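Local coordinates for putative uncharacterized protein (Dictyostelium purpureum, PDB 4R12) that probably serves as an essential subunit of the gamma-secretase complex, which cleaves membrane proteins such as Notch receptors and APP within the membrane, at residues 21-30 against 571-582; 197-208 against 541-549. One frame throughout, in Å; residues are numbered along the deposited sequence.

Overall arrangement
Two antiparallel pairings, one near the ends of the chain and one nested within the loop that it closes, illustrate how sequence-distant strands knit a large protein together. Both are mainly buried, neither a surface patch, and both have bridging waters. Contacts 1 and 2 have centres about 29 Å apart and nearest atoms about 7 Å apart, yet strand 572-575 of the first is a sheet neighbour of strand 192-203 of the second. In contact 1 the ladder is short and bends away into a loop, and methyl, methylene and ring contacts dominate between the segments. Contact 2 keeps its register over six residue pairs and adds direct side-chain hydrogen bonds and a histidine packed against an indole.

Contact 1. Residues 21-30 against 571-582; sequences SYPCTKIMTS and IFTESNWDYTAL
A short antiparallel beta ladder, pairing I27 with E574 and M28 with T573, ties the N-terminal strand of the nicastrin small lobe to a strand from the C-terminal end of the chain. Strands 26-29 and 572-575 run at 148° to one another. M28 and T573 exchange both backbone bonds, and S575 N gives a third, 2.9 Å to K26 O. At the non-hydrogen-bonded pair, I27 and E574 share a sheet face: the isoleucine's CG1 branch, anti to its carbonyl carbon (chi1 -55°), carries CD1 to 3.4 Å from E574 CB. The glutamate chain is extended, and its OE2 bonds to Y485 and to a water that also reaches T25 OG1, itself held by R228; buried oxygens thus find partners beyond the hydrophobic contact. On the same face, T29 CG2 lies 3.8 Å from F572 CD1, while W273 meets the phenylalanine edge-to-face. On the face that carries M28 and T573, T573 OG1 lies 3.4 Å from M28 CB and is hydrogen-bonded to S183. The methionine folds back at chi2 and chi3, which brings CE to 4.0 Å from S575 CB. S575 OG donates to N576 O, where the strand gives way to loop, and also bonds to G179 N. Past N576 no direct backbone bond joins the segments, and side chains make the contact. T25 CG2 meets the far end of the W577 indole, 3.7 Å from CH2, and past it the CG2 methyl of T580 comes to 3.8 Å from P23 CG, leaving T580 OG1 buried without a modelled partner.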
loop_
_atom_site.group_PDB
_atom_site.type_symbol
_atom_site.label_atom_id
_atom_site.label_comp_id
_atom_site.label_asym_id
_atom_site.label_seq_id
_atom_site.Cartn_x
_atom_site.Cartn_y
_atom_site.Cartn_z
ATOM N N SER A 21 -18.133 3.587 8.316
ATOM C CA SER A 21 -17.192 4.021 9.349
ATOM C C SER A 21 -15.847 3.303 9.207
ATOM O O SER A 21 -15.785 2.136 8.791
ATOM C CB SER A 21 -17.764 3.778 10.746
ATOM O OG SER A 21 -17.642 2.416 11.113
ATOM N N TYR A 22 -14.774 4.006 9.575
ATOM C CA TYR A 22 -13.424 3.534 9.318
ATOM C C TYR A 22 -12.605 3.587 10.605
ATOM O O TYR A 22 -12.137 4.646 11.012
ATOM C CB TYR A 22 -12.768 4.374 8.222
ATOM C CG TYR A 22 -13.669 4.637 7.027
ATOM C CD1 TYR A 22 -13.923 3.647 6.091
ATOM C CD2 TYR A 22 -14.259 5.884 6.835
ATOM C CE1 TYR A 22 -14.762 3.883 4.996
ATOM C CE2 TYR A 22 -15.091 6.128 5.744
ATOM C CZ TYR A 22 -15.337 5.123 4.829
ATOM O OH TYR A 22 -16.150 5.360 3.730
ATOM N N PRO A 23 -12.438 2.433 11.250
ATOM C CA PRO A 23 -11.825 2.391 12.585
ATOM C C PRO A 23 -10.304 2.502 12.565
ATOM O O PRO A 23 -9.634 2.095 11.605
ATOM C CB PRO A 23 -12.250 1.021 13.114
ATOM C CG PRO A 23 -12.364 0.172 11.873
ATOM C CD PRO A 23 -12.850 1.098 10.774
ATOM N N CYS A 24 -9.775 3.075 13.639
ATOM C CA CYS A 24 -8.385 2.915 14.010
ATOM C C CYS A 24 -8.227 1.550 14.682
ATOM O O CYS A 24 -8.970 1.232 15.603
ATOM C CB CYS A 24 -7.964 4.045 14.956
ATOM S SG CYS A 24 -6.338 3.830 15.691
ATOM N N THR A 25 -7.284 0.734 14.218
ATOM C CA THR A 25 -7.146 -0.624 14.754
ATOM C C THR A 25 -5.831 -0.752 15.503
ATOM O O THR A 25 -5.001 0.153 15.434
ATOM C CB THR A 25 -7.208 -1.672 13.637
ATOM O OG1 THR A 25 -6.116 -1.463 12.745
ATOM C CG2 THR A 25 -8.539 -1.561 12.857
ATOM N N LYS A 26 -5.644 -1.863 16.211
ATOM C CA LYS A 26 -4.439 -2.059 17.028
ATOM C C LYS A 26 -3.401 -2.934 16.328
ATOM O O LYS A 26 -3.712 -4.023 15.819
ATOM C CB LYS A 26 -4.796 -2.683 18.392
ATOM C CG LYS A 26 -3.815 -2.307 19.530
ATOM C CD LYS A 26 -4.283 -1.018 20.219
ATOM C CE LYS A 26 -3.225 -0.394 21.122
ATOM N NZ LYS A 26 -3.789 0.826 21.792
ATOM N N ILE A 27 -2.160 -2.450 16.305
ATOM C CA ILE A 27 -1.055 -3.205 15.743
ATOM C C ILE A 27 -0.001 -3.423 16.825
ATOM O O ILE A 27 0.407 -2.479 17.495
ATOM C CB ILE A 27 -0.411 -2.478 14.543
ATOM C CG1 ILE A 27 -1.456 -2.143 13.472
ATOM C CG2 ILE A 27 0.735 -3.301 13.967
ATOM C CD1 ILE A 27 -1.911 -3.317 12.682
ATOM N N MET A 28 0.430 -4.665 17.005
ATOM C CA MET A 28 1.472 -4.950 17.985
ATOM C C MET A 28 2.841 -5.055 17.310
ATOM O O MET A 28 2.946 -5.413 16.132
ATOM C CB MET A 28 1.154 -6.228 18.763
ATOM C CG MET A 28 0.411 -5.980 20.074
ATOM S SD MET A 28 -1.154 -5.102 19.894
ATOM C CE MET A 28 -2.009 -6.276 18.840
ATOM N N THR A 29 3.880 -4.701 18.060
ATOM C CA THR A 29 5.257 -4.864 17.611
ATOM C C THR A 29 6.027 -5.695 18.628
ATOM O O THR A 29 5.447 -6.157 19.609
ATOM C CB THR A 29 5.960 -3.522 17.433
ATOM O OG1 THR A 29 6.021 -2.859 18.703
ATOM C CG2 THR A 29 5.191 -2.662 16.426
ATOM N N SER A 30 7.323 -5.881 18.403
ATOM C CA SER A 30 8.181 -6.564 19.382
ATOM C C SER A 30 8.110 -5.933 20.763
ATOM O O SER A 30 7.970 -6.632 21.765
ATOM C CB SER A 30 9.640 -6.565 18.925
ATOM O OG SER A 30 9.850 -7.500 17.888
ATOM N N ILE A 571 8.785 -6.859 12.942
ATOM C CA ILE A 571 7.742 -7.595 13.647
ATOM C C ILE A 571 6.497 -6.744 13.826
ATOM O O ILE A 571 6.447 -5.896 14.716
ATOM C CB ILE A 571 8.205 -8.059 15.036
ATOM C CG1 ILE A 571 9.461 -8.923 14.924
ATOM C CG2 ILE A 571 7.061 -8.820 15.739
ATOM C CD1 ILE A 571 9.269 -10.175 14.095
ATOM N N PHE A 572 5.502 -6.972 12.979
ATOM C CA PHE A 572 4.223 -6.273 13.065
ATOM C C PHE A 572 3.115 -7.302 13.017
ATOM O O PHE A 572 3.095 -8.154 12.133
ATOM C CB PHE A 572 4.042 -5.260 11.927
ATOM C CG PHE A 572 5.065 -4.173 11.931
ATOM C CD1 PHE A 572 4.866 -3.024 12.672
ATOM C CD2 PHE A 572 6.228 -4.301 11.205
ATOM C CE1 PHE A 572 5.813 -2.006 12.671
ATOM C CE2 PHE A 572 7.175 -3.294 11.216
ATOM C CZ PHE A 572 6.965 -2.151 11.951
ATOM N N THR A 573 2.200 -7.225 13.976
ATOM C CA THR A 573 1.098 -8.168 14.047
ATOM C C THR A 573 -0.183 -7.424 14.362
ATOM O O THR A 573 -0.309 -6.787 15.414
ATOM C CB THR A 573 1.316 -9.259 15.132
ATOM O OG1 THR A 573 1.402 -8.642 16.423
ATOM C CG2 THR A 573 2.577 -10.066 14.853
ATOM N N GLU A 574 -1.146 -7.526 13.459
ATOM C CA GLU A 574 -2.395 -6.809 13.622
ATOM C C GLU A 574 -3.356 -7.589 14.500
ATOM O O GLU A 574 -3.526 -8.800 14.323
ATOM C CB GLU A 574 -3.034 -6.542 12.263
ATOM C CG GLU A 574 -4.402 -5.885 12.339
ATOM C CD GLU A 574 -4.964 -5.635 10.955
ATOM O OE1 GLU A 574 -5.854 -6.398 10.514
ATOM O OE2 GLU A 574 -4.494 -4.688 10.307
ATOM N N SER A 575 -3.975 -6.892 15.445
ATOM C CA SER A 575 -5.000 -7.497 16.297
ATOM C C SER A 575 -6.114 -8.147 15.497
ATOM O O SER A 575 -6.567 -7.586 14.487
ATOM C CB SER A 575 -5.615 -6.446 17.215
ATOM O OG SER A 575 -6.661 -7.008 17.989
ATOM N N ASN A 576 -6.564 -9.317 15.952
ATOM C CA ASN A 576 -7.841 -9.871 15.498
ATOM C C ASN A 576 -8.965 -9.031 16.074
ATOM O O ASN A 576 -8.801 -8.410 17.126
ATOM C CB ASN A 576 -8.043 -11.332 15.940
ATOM C CG ASN A 576 -7.024 -12.293 15.337
ATOM O OD1 ASN A 576 -6.394 -11.999 14.326
ATOM N ND2 ASN A 576 -6.867 -13.455 15.966
ATOM N N TRP A 577 -10.106 -9.009 15.393
ATOM C CA TRP A 577 -11.317 -8.447 15.981
ATOM C C TRP A 577 -12.573 -9.108 15.417
ATOM O O TRP A 577 -12.570 -9.620 14.289
ATOM C CB TRP A 577 -11.370 -6.933 15.767
ATOM C CG TRP A 577 -11.467 -6.498 14.332
ATOM C CD1 TRP A 577 -12.593 -6.482 13.549
ATOM C CD2 TRP A 577 -10.406 -5.982 13.519
ATOM N NE1 TRP A 577 -12.286 -5.997 12.297
ATOM C CE2 TRP A 577 -10.953 -5.685 12.254
ATOM C CE3 TRP A 577 -9.045 -5.750 13.734
ATOM C CZ2 TRP A 577 -10.186 -5.165 11.209
ATOM C CZ3 TRP A 577 -8.285 -5.234 12.694
ATOM C CH2 TRP A 577 -8.860 -4.949 11.446
ATOM N N ASP A 578 -13.645 -9.092 16.206
ATOM C CA ASP A 578 -14.910 -9.712 15.796
ATOM C C ASP A 578 -15.708 -8.806 14.878
ATOM O O ASP A 578 -16.118 -9.219 13.789
ATOM C CB ASP A 578 -15.755 -10.086 17.020
ATOM C CG ASP A 578 -15.255 -11.340 17.711
ATOM O OD1 ASP A 578 -14.306 -11.970 17.186
ATOM O OD2 ASP A 578 -15.814 -11.706 18.771
ATOM N N TYR A 579 -15.936 -7.571 15.314
ATOM C CA TYR A 579 -16.723 -6.627 14.522
ATOM C C TYR A 579 -16.469 -5.175 14.918
ATOM O O TYR A 579 -16.002 -4.880 16.024
ATOM C CB TYR A 579 -18.217 -6.927 14.659
ATOM C CG TYR A 579 -18.815 -6.374 15.930
ATOM C CD1 TYR A 579 -18.580 -6.990 17.148
ATOM C CD2 TYR A 579 -19.601 -5.227 15.913
ATOM C CE1 TYR A 579 -19.113 -6.488 18.317
ATOM C CE2 TYR A 579 -20.140 -4.713 17.076
ATOM C CZ TYR A 579 -19.892 -5.349 18.278
ATOM O OH TYR A 579 -20.422 -4.852 19.451
ATOM N N THR A 580 -16.803 -4.277 13.999
ATOM C CA THR A 580 -16.663 -2.844 14.204
ATOM C C THR A 580 -17.994 -2.146 13.932
ATOM O O THR A 580 -18.655 -2.451 12.936
ATOM C CB THR A 580 -15.558 -2.276 13.290
ATOM O OG1 THR A 580 -14.288 -2.410 13.941
ATOM C CG2 THR A 580 -15.819 -0.812 12.960
ATOM N N ALA A 581 -18.402 -1.225 14.808
ATOM C CA ALA A 581 -19.667 -0.516 14.600
ATOM C C ALA A 581 -19.714 0.866 15.249
ATOM O O ALA A 581 -19.114 1.114 16.301
ATOM C CB ALA A 581 -20.833 -1.360 15.107
ATOM N N LEU A 582 -20.454 1.761 14.603
ATOM C CA LEU A 582 -20.668 3.110 15.096
ATOM C C LEU A 582 -22.164 3.396 15.132
ATOM O O LEU A 582 -22.852 3.314 14.110
ATOM C CB LEU A 582 -19.928 4.124 14.213
ATOM C CG LEU A 582 -20.027 5.628 14.481
ATOM C CD1 LEU A 582 -20.159 5.954 15.955
ATOM C CD2 LEU A 582 -18.772 6.294 13.929
HETATM O O HOH W 1 -20.033 1.341 11.739
HETATM O O HOH W 2 -5.904 -2.267 10.395
#

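Contact 2. Residues 197-208 against 541-549; sequences GQSIWSSFSSKI and SNTHLHNAL
From G197 facing A548 to S202 facing T543, the two strands pair antiparallel at 139°, their axes approaching to 4.4 Å. G197, S199 and W201 each exchange two backbone bonds with A548, H546 and H544 respectively. With its CG between the backbone N and carbonyl carbon (chi1 64°), W201 turns one indole face to H544, whose CD2 stands 3.3 Å from CZ2 while its CB makes a CH-pi contact with the five-membered ring. The imidazole rotation is fixed at both nitrogens: NE2 donates in its ring plane to N542 OD1 at 2.6 Å, and ND1 bonds to D307. Along its other edge, strand 192-203 pairs with strand 262-268, so this contact extends the sheet of the aminopeptidase-like large lobe. Were W201 replaced by an alanine, the H544 ring would probably lose its indole cover, and the water shared with H546 ND1 and L545 O its NE1 donor. On the opposite sheet face, I200 CG1 packs alongside L545 CD2 at 3.8 Å, and S202 OG bonds to T543 OG1 at 2.8 Å. N542 ND2 reaches across to S205 O. Q198 NE2 points straight at a lone pair of N547 OD1, 2.9 Å away, although the two amide planes stand 79° apart.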
loop_
_atom_site.group_PDB
_atom_site.type_symbol
_atom_site.label_atom_id
_atom_site.label_comp_id
_atom_site.label_asym_id
_atom_site.label_seq_id
_atom_site.Cartn_x
_atom_site.Cartn_y
_atom_site.Cartn_z
ATOM N N GLY A 197 1.063 -10.243 3.183
ATOM C CA GLY A 197 0.131 -10.561 2.115
ATOM C C GLY A 197 0.805 -11.227 0.949
ATOM O O GLY A 197 1.772 -11.963 1.131
ATOM N N GLN A 198 0.296 -10.952 -0.252
ATOM C CA GLN A 198 0.856 -11.501 -1.471
ATOM C C GLN A 198 1.358 -10.413 -2.425
ATOM O O GLN A 198 0.636 -9.447 -2.709
ATOM C CB GLN A 198 -0.188 -12.361 -2.198
ATOM C CG GLN A 198 -0.683 -13.576 -1.403
ATOM C CD GLN A 198 0.403 -14.632 -1.198
ATOM O OE1 GLN A 198 1.079 -15.039 -2.144
ATOM N NE2 GLN A 198 0.571 -15.075 0.041
ATOM N N SER A 199 2.592 -10.575 -2.902
ATOM C CA SER A 199 3.120 -9.770 -4.005
ATOM C C SER A 199 2.723 -10.437 -5.306
ATOM O O SER A 199 2.269 -11.578 -5.297
ATOM C CB SER A 199 4.643 -9.633 -3.924
ATOM O OG SER A 199 5.065 -9.122 -2.665
ATOM N N ILE A 200 2.893 -9.733 -6.429
ATOM C CA ILE A 200 2.585 -10.303 -7.740
ATOM C C ILE A 200 3.679 -9.946 -8.743
ATOM O O ILE A 200 4.106 -8.787 -8.820
ATOM C CB ILE A 200 1.227 -9.808 -8.317
ATOM C CG1 ILE A 200 0.104 -9.827 -7.273
ATOM C CG2 ILE A 200 0.783 -10.667 -9.514
ATOM C CD1 ILE A 200 -0.155 -8.470 -6.614
ATOM N N TRP A 201 4.152 -10.938 -9.497
ATOM C CA TRP A 201 5.101 -10.645 -10.575
ATOM C C TRP A 201 4.647 -11.269 -11.884
ATOM O O TRP A 201 3.812 -12.188 -11.909
ATOM C CB TRP A 201 6.528 -11.113 -10.216
ATOM C CG TRP A 201 6.700 -12.591 -10.032
ATOM C CD1 TRP A 201 6.519 -13.300 -8.879
ATOM C CD2 TRP A 201 7.122 -13.538 -11.020
ATOM N NE1 TRP A 201 6.782 -14.632 -9.092
ATOM C CE2 TRP A 201 7.149 -14.804 -10.399
ATOM C CE3 TRP A 201 7.451 -13.446 -12.379
ATOM C CZ2 TRP A 201 7.502 -15.967 -11.087
ATOM C CZ3 TRP A 201 7.800 -14.604 -13.057
ATOM C CH2 TRP A 201 7.832 -15.843 -12.406
ATOM N N SER A 202 5.195 -10.766 -12.982
ATOM C CA SER A 202 4.680 -11.127 -14.292
ATOM C C SER A 202 5.711 -10.902 -15.371
ATOM O O SER A 202 6.527 -9.987 -15.280
ATOM C CB SER A 202 3.424 -10.315 -14.615
ATOM O OG SER A 202 2.911 -10.655 -15.894
ATOM N N SER A 203 5.633 -11.738 -16.404
ATOM C CA SER A 203 6.409 -11.578 -17.621
ATOM C C SER A 203 5.503 -11.882 -18.819
ATOM O O SER A 203 4.624 -12.731 -18.718
ATOM C CB SER A 203 7.625 -12.505 -17.609
ATOM O OG SER A 203 8.216 -12.570 -18.893
ATOM N N PHE A 204 5.694 -11.174 -19.927
ATOM C CA PHE A 204 4.981 -11.493 -21.167
ATOM C C PHE A 204 5.446 -12.822 -21.770
ATOM O O PHE A 204 4.705 -13.433 -22.545
ATOM C CB PHE A 204 5.158 -10.382 -22.211
ATOM C CG PHE A 204 4.309 -9.161 -21.965
ATOM C CD1 PHE A 204 2.934 -9.188 -22.198
ATOM C CD2 PHE A 204 4.888 -7.973 -21.531
ATOM C CE1 PHE A 204 2.152 -8.058 -21.987
ATOM C CE2 PHE A 204 4.109 -6.833 -21.316
ATOM C CZ PHE A 204 2.743 -6.873 -21.552
ATOM N N SER A 205 6.667 -13.261 -21.449
ATOM C CA SER A 205 7.160 -14.541 -21.972
ATOM C C SER A 205 6.428 -15.681 -21.287
ATOM O O SER A 205 6.246 -15.648 -20.074
ATOM C CB SER A 205 8.674 -14.701 -21.762
ATOM O OG SER A 205 9.392 -13.614 -22.321
ATOM N N SER A 206 6.013 -16.684 -22.056
ATOM C CA SER A 206 5.292 -17.823 -21.490
ATOM C C SER A 206 6.228 -18.602 -20.570
ATOM O O SER A 206 5.821 -19.179 -19.562
ATOM C CB SER A 206 4.737 -18.724 -22.602
ATOM O OG SER A 206 5.774 -19.374 -23.317
ATOM N N LYS A 207 7.505 -18.598 -20.919
ATOM C CA LYS A 207 8.518 -19.106 -20.016
ATOM C C LYS A 207 9.768 -18.250 -20.188
ATOM O O LYS A 207 10.179 -17.949 -21.311
ATOM C CB LYS A 207 8.796 -20.591 -20.286
ATOM C CG LYS A 207 9.870 -21.212 -19.393
ATOM C CD LYS A 207 10.144 -22.655 -19.802
ATOM C CE LYS A 207 11.479 -23.164 -19.267
ATOM N NZ LYS A 207 11.450 -23.380 -17.797
ATOM N N ILE A 208 10.340 -17.817 -19.076
ATOM C CA ILE A 208 11.518 -16.963 -19.133
ATOM C C ILE A 208 12.709 -17.769 -19.654
ATOM O O ILE A 208 12.956 -18.895 -19.212
ATOM C CB ILE A 208 11.827 -16.341 -17.750
ATOM C CG1 ILE A 208 10.804 -15.240 -17.429
ATOM C CG2 ILE A 208 13.240 -15.766 -17.709
ATOM C CD1 ILE A 208 10.814 -14.799 -15.974
ATOM N N SER A 541 -1.144 -17.225 -18.474
ATOM C CA SER A 541 -0.263 -16.069 -18.266
ATOM C C SER A 541 0.854 -16.425 -17.300
ATOM O O SER A 541 0.623 -17.121 -16.310
ATOM C CB SER A 541 -1.052 -14.875 -17.718
ATOM O OG SER A 541 -0.212 -13.754 -17.485
ATOM N N ASN A 542 2.051 -15.914 -17.574
ATOM C CA ASN A 542 3.212 -16.091 -16.701
ATOM C C ASN A 542 3.200 -15.062 -15.568
ATOM O O ASN A 542 4.117 -14.245 -15.427
ATOM C CB ASN A 542 4.506 -15.989 -17.521
ATOM C CG ASN A 542 5.693 -16.620 -16.827
ATOM O OD1 ASN A 542 5.543 -17.330 -15.838
ATOM N ND2 ASN A 542 6.880 -16.368 -17.351
ATOM N N THR A 543 2.142 -15.125 -14.763
ATOM C CA THR A 543 1.884 -14.175 -13.680
ATOM C C THR A 543 1.643 -14.954 -12.398
ATOM O O THR A 543 0.919 -15.948 -12.409
ATOM C CB THR A 543 0.657 -13.299 -14.000
ATOM O OG1 THR A 543 0.915 -12.544 -15.191
ATOM C CG2 THR A 543 0.319 -12.340 -12.845
ATOM N N HIS A 544 2.236 -14.512 -11.293
ATOM C CA HIS A 544 2.340 -15.359 -10.105
ATOM C C HIS A 544 2.270 -14.575 -8.806
ATOM O O HIS A 544 2.844 -13.490 -8.688
ATOM C CB HIS A 544 3.655 -16.159 -10.155
ATOM C CG HIS A 544 3.856 -16.878 -11.453
ATOM N ND1 HIS A 544 3.233 -18.071 -11.747
ATOM C CD2 HIS A 544 4.561 -16.538 -12.559
ATOM C CE1 HIS A 544 3.566 -18.452 -12.968
ATOM N NE2 HIS A 544 4.374 -17.539 -13.482
ATOM N N LEU A 545 1.557 -15.134 -7.837
ATOM C CA LEU A 545 1.583 -14.616 -6.480
ATOM C C LEU A 545 2.835 -15.075 -5.739
ATOM O O LEU A 545 3.336 -16.171 -5.989
ATOM C CB LEU A 545 0.346 -15.086 -5.710
ATOM C CG LEU A 545 -1.018 -14.667 -6.260
ATOM C CD1 LEU A 545 -2.118 -15.476 -5.580
ATOM C CD2 LEU A 545 -1.240 -13.184 -6.030
ATOM N N HIS A 546 3.316 -14.253 -4.810
ATOM C CA HIS A 546 4.369 -14.696 -3.894
ATOM C C HIS A 546 4.164 -14.132 -2.483
ATOM O O HIS A 546 3.774 -12.966 -2.328
ATOM C CB HIS A 546 5.757 -14.298 -4.401
ATOM C CG HIS A 546 6.841 -15.188 -3.882
ATOM N ND1 HIS A 546 7.339 -16.249 -4.608
ATOM C CD2 HIS A 546 7.480 -15.213 -2.690
ATOM C CE1 HIS A 546 8.259 -16.874 -3.893
ATOM N NE2 HIS A 546 8.362 -16.267 -2.723
ATOM N N ASN A 547 4.407 -14.968 -1.472
ATOM C CA ASN A 547 4.322 -14.561 -0.070
ATOM C C ASN A 547 5.092 -13.269 0.233
ATOM O O ASN A 547 6.237 -13.110 -0.191
ATOM C CB ASN A 547 4.882 -15.647 0.855
ATOM C CG ASN A 547 3.981 -16.865 0.985
ATOM O OD1 ASN A 547 2.802 -16.855 0.608
ATOM N ND2 ASN A 547 4.534 -17.918 1.564
ATOM N N ALA A 548 4.462 -12.371 0.980
ATOM C CA ALA A 548 5.123 -11.183 1.502
ATOM C C ALA A 548 4.937 -11.212 3.013
ATOM O O ALA A 548 3.855 -10.920 3.522
ATOM C CB ALA A 548 4.546 -9.917 0.889
ATOM N N LEU A 549 6.004 -11.592 3.712
ATOM C CA LEU A 549 5.950 -11.950 5.125
ATOM C C LEU A 549 7.339 -11.814 5.728
ATOM O O LEU A 549 8.330 -12.213 5.118
ATOM C CB LEU A 549 5.432 -13.387 5.309
ATOM C CG LEU A 549 5.407 -13.996 6.726
ATOM C CD1 LEU A 549 4.365 -13.315 7.597
ATOM C CD2 LEU A 549 5.160 -15.509 6.691
HETATM O O HOH W 3 1.293 -17.719 -2.265
HETATM O O HOH W 4 6.806 -11.074 -2.088
HETATM O O HOH W 5 6.106 -16.604 -7.093
HETATM O O HOH W 6 2.540 -14.015 -19.799
#